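Local coordinates for uncharacterized protein (Parabacteroides merdae ATCC 43184, PDB 5BMT) that is of unknown function but combines a probable lipoprotein OB-type domain with a second, beta-rich part, at residues Y86-L98 / Q133-Q145. Numbering follows the deposited sequence.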
loop_
_atom_site.group_PDB
_atom_site.type_symbol
_atom_site.label_atom_id
_atom_site.label_comp_id
_atom_site.label_asym_id
_atom_site.label_seq_id
_atom_site.Cartn_x
_atom_site.Cartn_y
_atom_site.Cartn_z
ATOM N N TYR A 86 1.237 3.811 8.584
ATOM C CA TYR A 86 1.765 2.903 9.602
ATOM C C TYR A 86 3.207 2.575 9.333
ATOM O O TYR A 86 3.667 2.605 8.185
ATOM C CB TYR A 86 0.932 1.594 9.643
ATOM C CG TYR A 86 -0.470 1.892 10.092
ATOM C CD1 TYR A 86 -0.787 1.958 11.448
ATOM C CD2 TYR A 86 -1.476 2.183 9.164
ATOM C CE1 TYR A 86 -2.062 2.331 11.872
ATOM C CE2 TYR A 86 -2.753 2.550 9.576
ATOM C CZ TYR A 86 -3.043 2.617 10.928
ATOM O OH TYR A 86 -4.303 2.990 11.337
ATOM N N ASP A 87 3.936 2.239 10.388
ATOM C CA ASP A 87 5.289 1.750 10.236
ATOM C C ASP A 87 5.246 0.283 9.861
ATOM O O ASP A 87 4.192 -0.369 10.003
ATOM C CB ASP A 87 5.987 1.874 11.614
ATOM C CG ASP A 87 6.105 3.311 12.074
ATOM O OD1 ASP A 87 6.299 4.204 11.210
ATOM O OD2 ASP A 87 6.036 3.544 13.305
ATOM N N LEU A 88 6.373 -0.237 9.371
ATOM C CA LEU A 88 6.487 -1.667 9.149
ATOM C C LEU A 88 7.342 -2.155 10.307
ATOM O O LEU A 88 8.497 -1.758 10.431
ATOM C CB LEU A 88 7.042 -2.041 7.766
ATOM C CG LEU A 88 7.428 -3.519 7.594
ATOM C CD1 LEU A 88 6.283 -4.469 7.848
ATOM C CD2 LEU A 88 7.953 -3.770 6.248
ATOM N N SER A 89 6.721 -2.950 11.184
ATOM C CA SER A 89 7.328 -3.438 12.415
ATOM C C SER A 89 8.137 -4.717 12.182
ATOM O O SER A 89 7.659 -5.633 11.507
ATOM C CB SER A 89 6.222 -3.686 13.435
ATOM O OG SER A 89 5.429 -2.524 13.615
ATOM N N TYR A 90 9.327 -4.809 12.763
ATOM C CA TYR A 90 10.151 -5.996 12.625
ATOM C C TYR A 90 10.103 -6.841 13.904
ATOM O O TYR A 90 11.027 -7.599 14.172
ATOM C CB TYR A 90 11.593 -5.580 12.255
ATOM C CG TYR A 90 11.620 -4.918 10.893
ATOM C CD1 TYR A 90 11.448 -5.670 9.722
ATOM C CD2 TYR A 90 11.690 -3.533 10.774
ATOM C CE1 TYR A 90 11.417 -5.052 8.463
ATOM C CE2 TYR A 90 11.714 -2.913 9.519
ATOM C CZ TYR A 90 11.589 -3.681 8.368
ATOM O OH TYR A 90 11.588 -3.067 7.132
ATOM N N SER A 91 9.023 -6.704 14.669
ATOM C CA SER A 91 8.812 -7.463 15.914
ATOM C C SER A 91 7.674 -8.449 15.654
ATOM O O SER A 91 6.516 -8.084 15.785
ATOM C CB SER A 91 8.452 -6.525 17.079
ATOM O OG SER A 91 9.420 -5.537 17.417
ATOM N N PRO A 92 7.976 -9.693 15.280
ATOM C CA PRO A 92 6.887 -10.650 14.985
ATOM C C PRO A 92 6.049 -10.977 16.218
ATOM O O PRO A 92 6.533 -10.941 17.357
ATOM C CB PRO A 92 7.622 -11.875 14.438
ATOM C CG PRO A 92 9.008 -11.750 14.937
ATOM C CD PRO A 92 9.306 -10.290 15.063
ATOM N N LEU A 93 4.750 -11.191 15.977
ATOM C CA LEU A 93 3.760 -11.490 17.008
ATOM C C LEU A 93 3.409 -12.962 17.013
ATOM O O LEU A 93 3.592 -13.623 16.000
ATOM C CB LEU A 93 2.484 -10.678 16.727
ATOM C CG LEU A 93 2.656 -9.144 16.721
ATOM C CD1 LEU A 93 1.373 -8.446 16.258
ATOM C CD2 LEU A 93 3.064 -8.653 18.072
ATOM N N ASP A 94 2.906 -13.466 18.136
ATOM C CA ASP A 94 2.473 -14.864 18.190
ATOM C C ASP A 94 0.945 -14.934 17.898
ATOM O O ASP A 94 0.335 -13.917 17.535
ATOM C CB ASP A 94 2.861 -15.530 19.530
ATOM C CG ASP A 94 2.250 -14.924 20.784
ATOM O OD1 ASP A 94 1.261 -14.172 20.663
ATOM O OD2 ASP A 94 2.753 -15.221 21.893
ATOM N N SER A 95 0.348 -16.134 18.056
ATOM C CA SER A 95 -1.065 -16.381 17.762
ATOM C C SER A 95 -2.027 -15.789 18.791
ATOM O O SER A 95 -3.236 -15.801 18.550
ATOM C CB SER A 95 -1.323 -17.875 17.618
ATOM O OG SER A 95 -0.683 -18.355 16.449
HETATM N N MSE A 96 -1.529 -15.260 19.928
HETATM C CA MSE A 96 -2.450 -14.667 20.901
HETATM C C MSE A 96 -3.204 -13.488 20.290
HETATM O O MSE A 96 -2.579 -12.633 19.647
HETATM C CB MSE A 96 -1.722 -14.202 22.164
HETATM C CG MSE A 96 -0.998 -15.330 22.917
HETATM SE SE MSE A 96 -2.151 -16.835 23.471
HETATM C CE MSE A 96 -3.556 -15.819 24.466
ATOM N N ALA A 97 -4.531 -13.425 20.505
ATOM C CA ALA A 97 -5.308 -12.306 19.971
ATOM C C ALA A 97 -4.932 -11.003 20.690
ATOM O O ALA A 97 -4.695 -10.985 21.905
ATOM C CB ALA A 97 -6.807 -12.579 20.119
ATOM N N LEU A 98 -4.863 -9.919 19.927
ATOM C CA LEU A 98 -4.627 -8.589 20.453
ATOM C C LEU A 98 -5.902 -8.082 21.076
ATOM O O LEU A 98 -6.982 -8.566 20.726
ATOM C CB LEU A 98 -4.211 -7.648 19.302
ATOM C CG LEU A 98 -2.975 -8.068 18.507
ATOM C CD1 LEU A 98 -2.731 -7.115 17.388
ATOM C CD2 LEU A 98 -1.731 -8.191 19.403
ATOM N N GLN A 133 -16.936 3.049 11.775
ATOM C CA GLN A 133 -15.994 2.237 12.550
ATOM C C GLN A 133 -14.588 2.705 12.192
ATOM O O GLN A 133 -14.326 3.051 11.035
ATOM C CB GLN A 133 -16.177 0.740 12.203
ATOM C CG GLN A 133 -15.217 -0.207 12.958
ATOM C CD GLN A 133 -15.516 -1.654 12.630
ATOM O OE1 GLN A 133 -16.677 -2.092 12.607
ATOM N NE2 GLN A 133 -14.466 -2.447 12.475
ATOM N N LYS A 134 -13.681 2.719 13.170
ATOM C CA LYS A 134 -12.300 3.080 12.897
ATOM C C LYS A 134 -11.406 1.983 13.440
ATOM O O LYS A 134 -11.616 1.507 14.556
ATOM C CB LYS A 134 -11.927 4.437 13.526
ATOM C CG LYS A 134 -12.735 5.624 12.978
ATOM C CD LYS A 134 -12.138 6.181 11.683
ATOM C CE LYS A 134 -12.997 7.254 11.060
ATOM N NZ LYS A 134 -14.040 6.667 10.184
ATOM N N ASN A 135 -10.404 1.606 12.647
ATOM C CA ASN A 135 -9.444 0.585 13.028
ATOM C C ASN A 135 -8.050 1.145 13.011
ATOM O O ASN A 135 -7.783 2.119 12.286
ATOM C CB ASN A 135 -9.480 -0.584 12.035
ATOM C CG ASN A 135 -10.827 -1.169 11.747
ATOM O OD1 ASN A 135 -11.724 -1.159 12.585
ATOM N ND2 ASN A 135 -10.928 -1.868 10.632
ATOM N N THR A 136 -7.140 0.490 13.732
ATOM C CA THR A 136 -5.710 0.743 13.606
ATOM C C THR A 136 -5.068 -0.598 13.286
ATOM O O THR A 136 -5.686 -1.664 13.480
ATOM C CB THR A 136 -5.056 1.473 14.767
ATOM O OG1 THR A 136 -5.309 0.751 15.958
ATOM C CG2 THR A 136 -5.487 2.958 14.810
ATOM N N TYR A 137 -3.858 -0.539 12.770
ATOM C CA TYR A 137 -3.211 -1.716 12.229
ATOM C C TYR A 137 -1.799 -1.886 12.676
ATOM O O TYR A 137 -1.139 -0.953 13.122
ATOM C CB TYR A 137 -3.194 -1.600 10.674
ATOM C CG TYR A 137 -4.589 -1.555 10.082
ATOM C CD1 TYR A 137 -5.265 -2.729 9.753
ATOM C CD2 TYR A 137 -5.258 -0.337 9.892
ATOM C CE1 TYR A 137 -6.576 -2.701 9.282
ATOM C CE2 TYR A 137 -6.574 -0.299 9.427
ATOM C CZ TYR A 137 -7.223 -1.486 9.114
ATOM O OH TYR A 137 -8.531 -1.472 8.666
ATOM N N ILE A 138 -1.323 -3.121 12.528
ATOM C CA ILE A 138 0.055 -3.452 12.741
ATOM C C ILE A 138 0.480 -4.339 11.581
ATOM O O ILE A 138 -0.131 -5.391 11.334
ATOM C CB ILE A 138 0.356 -4.101 14.142
ATOM C CG1 ILE A 138 1.795 -4.638 14.233
ATOM C CG2 ILE A 138 -0.615 -5.224 14.493
ATOM C CD1 ILE A 138 2.695 -3.684 14.565
HETATM N N MSE A 139 1.501 -3.900 10.857
HETATM C CA MSE A 139 2.117 -4.668 9.786
HETATM C C MSE A 139 3.462 -5.103 10.317
HETATM O O MSE A 139 4.271 -4.252 10.692
HETATM C CB MSE A 139 2.237 -3.835 8.497
HETATM C CG MSE A 139 2.851 -4.614 7.350
HETATM SE SE MSE A 139 1.658 -5.904 6.535
HETATM C CE MSE A 139 1.323 -5.072 4.826
ATOM N N SER A 140 3.684 -6.408 10.409
ATOM C CA SER A 140 4.925 -6.871 10.978
ATOM C C SER A 140 5.561 -7.938 10.127
ATOM O O SER A 140 4.905 -8.538 9.274
ATOM C CB SER A 140 4.671 -7.395 12.396
ATOM O OG SER A 140 3.726 -8.460 12.416
HETATM N N MSE A 141 6.755 -8.330 10.504
HETATM C CA MSE A 141 7.391 -9.449 9.845
HETATM C C MSE A 141 8.590 -9.866 10.629
HETATM O O MSE A 141 9.090 -9.108 11.468
HETATM C CB MSE A 141 7.760 -9.171 8.371
HETATM C CG MSE A 141 8.512 -7.877 8.135
HETATM SE SE MSE A 141 9.698 -8.127 6.631
HETATM C CE MSE A 141 10.896 -9.019 7.472
ATOM N N ASP A 142 9.020 -11.098 10.379
ATOM C CA ASP A 142 10.200 -11.666 10.982
ATOM C C ASP A 142 11.352 -11.444 10.006
ATOM O O ASP A 142 11.381 -12.080 8.955
ATOM C CB ASP A 142 9.953 -13.158 11.288
ATOM C CG ASP A 142 11.172 -13.937 11.746
ATOM O OD1 ASP A 142 12.131 -13.302 12.254
ATOM O OD2 ASP A 142 11.164 -15.185 11.613
ATOM N N SER A 143 12.270 -10.509 10.323
ATOM C CA SER A 143 13.464 -10.216 9.504
ATOM C C SER A 143 14.464 -11.398 9.421
ATOM O O SER A 143 15.360 -11.368 8.578
ATOM C CB SER A 143 14.174 -8.973 10.028
ATOM O OG SER A 143 14.771 -9.181 11.295
ATOM N N ASN A 144 14.309 -12.428 10.266
ATOM C CA ASN A 144 15.187 -13.612 10.250
ATOM C C ASN A 144 14.600 -14.749 9.397
ATOM O O ASN A 144 15.246 -15.786 9.251
ATOM C CB ASN A 144 15.440 -14.127 11.675
ATOM C CG ASN A 144 16.253 -13.192 12.532
ATOM O OD1 ASN A 144 17.060 -12.401 12.044
ATOM N ND2 ASN A 144 16.096 -13.312 13.840
ATOM N N GLN A 145 13.374 -14.566 8.867
ATOM C CA GLN A 145 12.682 -15.572 8.063
ATOM C C GLN A 145 13.423 -15.892 6.792
ATOM O O GLN A 145 14.026 -15.022 6.168
ATOM C CB GLN A 145 11.238 -15.121 7.694
ATOM C CG GLN A 145 11.150 -14.171 6.479
ATOM C CD GLN A 145 9.744 -13.762 6.133
ATOM O OE1 GLN A 145 9.132 -14.321 5.241
ATOM N NE2 GLN A 145 9.214 -12.768 6.818
HETATM O O HOH W 1 -6.500 3.209 9.967
HETATM O O HOH W 2 2.908 -1.543 12.006
HETATM O O HOH W 3 12.471 -9.351 12.865
HETATM O O HOH W 4 3.850 -11.056 13.230
#
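Ser89 N donates to Met139 O over 2.8 Å, a nearly straight bond (162°), and Met141 N returns a weak, bent one to Ser89 O. These join the end of strand 85-89 to strand 134-140 in parallel. Further back the strands splay, and a water fills in, donating to Asp87 O and accepting from Met139 N. Where they part, the Tyr86 ring lies across the backbone of Tyr137. Tyr137 CB sits over the ring centre in a CH-pi contact, 4.1 Å from the centroid, and the Tyr137 ring presents its edge to the same face, planes at 82°. Another water bridges Tyr86 OH and Asn135 O, while Tyr137 OH takes an N-H from Asn135 ND2 and bonds to Asp179. Strand 85-89 lies between 134-140 and 173-184, parallel to both, in a mixed sheet of this protein, classed as immunoglobulin-like. Leu88 and Met141 both meet Leu188 of helix 186-198. With CG between backbone N and carbonyl carbon (chi1 49°), Met141, a selenomethionine, in one of its two conformers runs alongside Tyr90, SE at the ring edge 4.0 Å from Tyr90 CE1: a Met-aromatic contact. Past Pro92, Leu93 CD1 and Leu98 CD1 both reach Ile138 CG2.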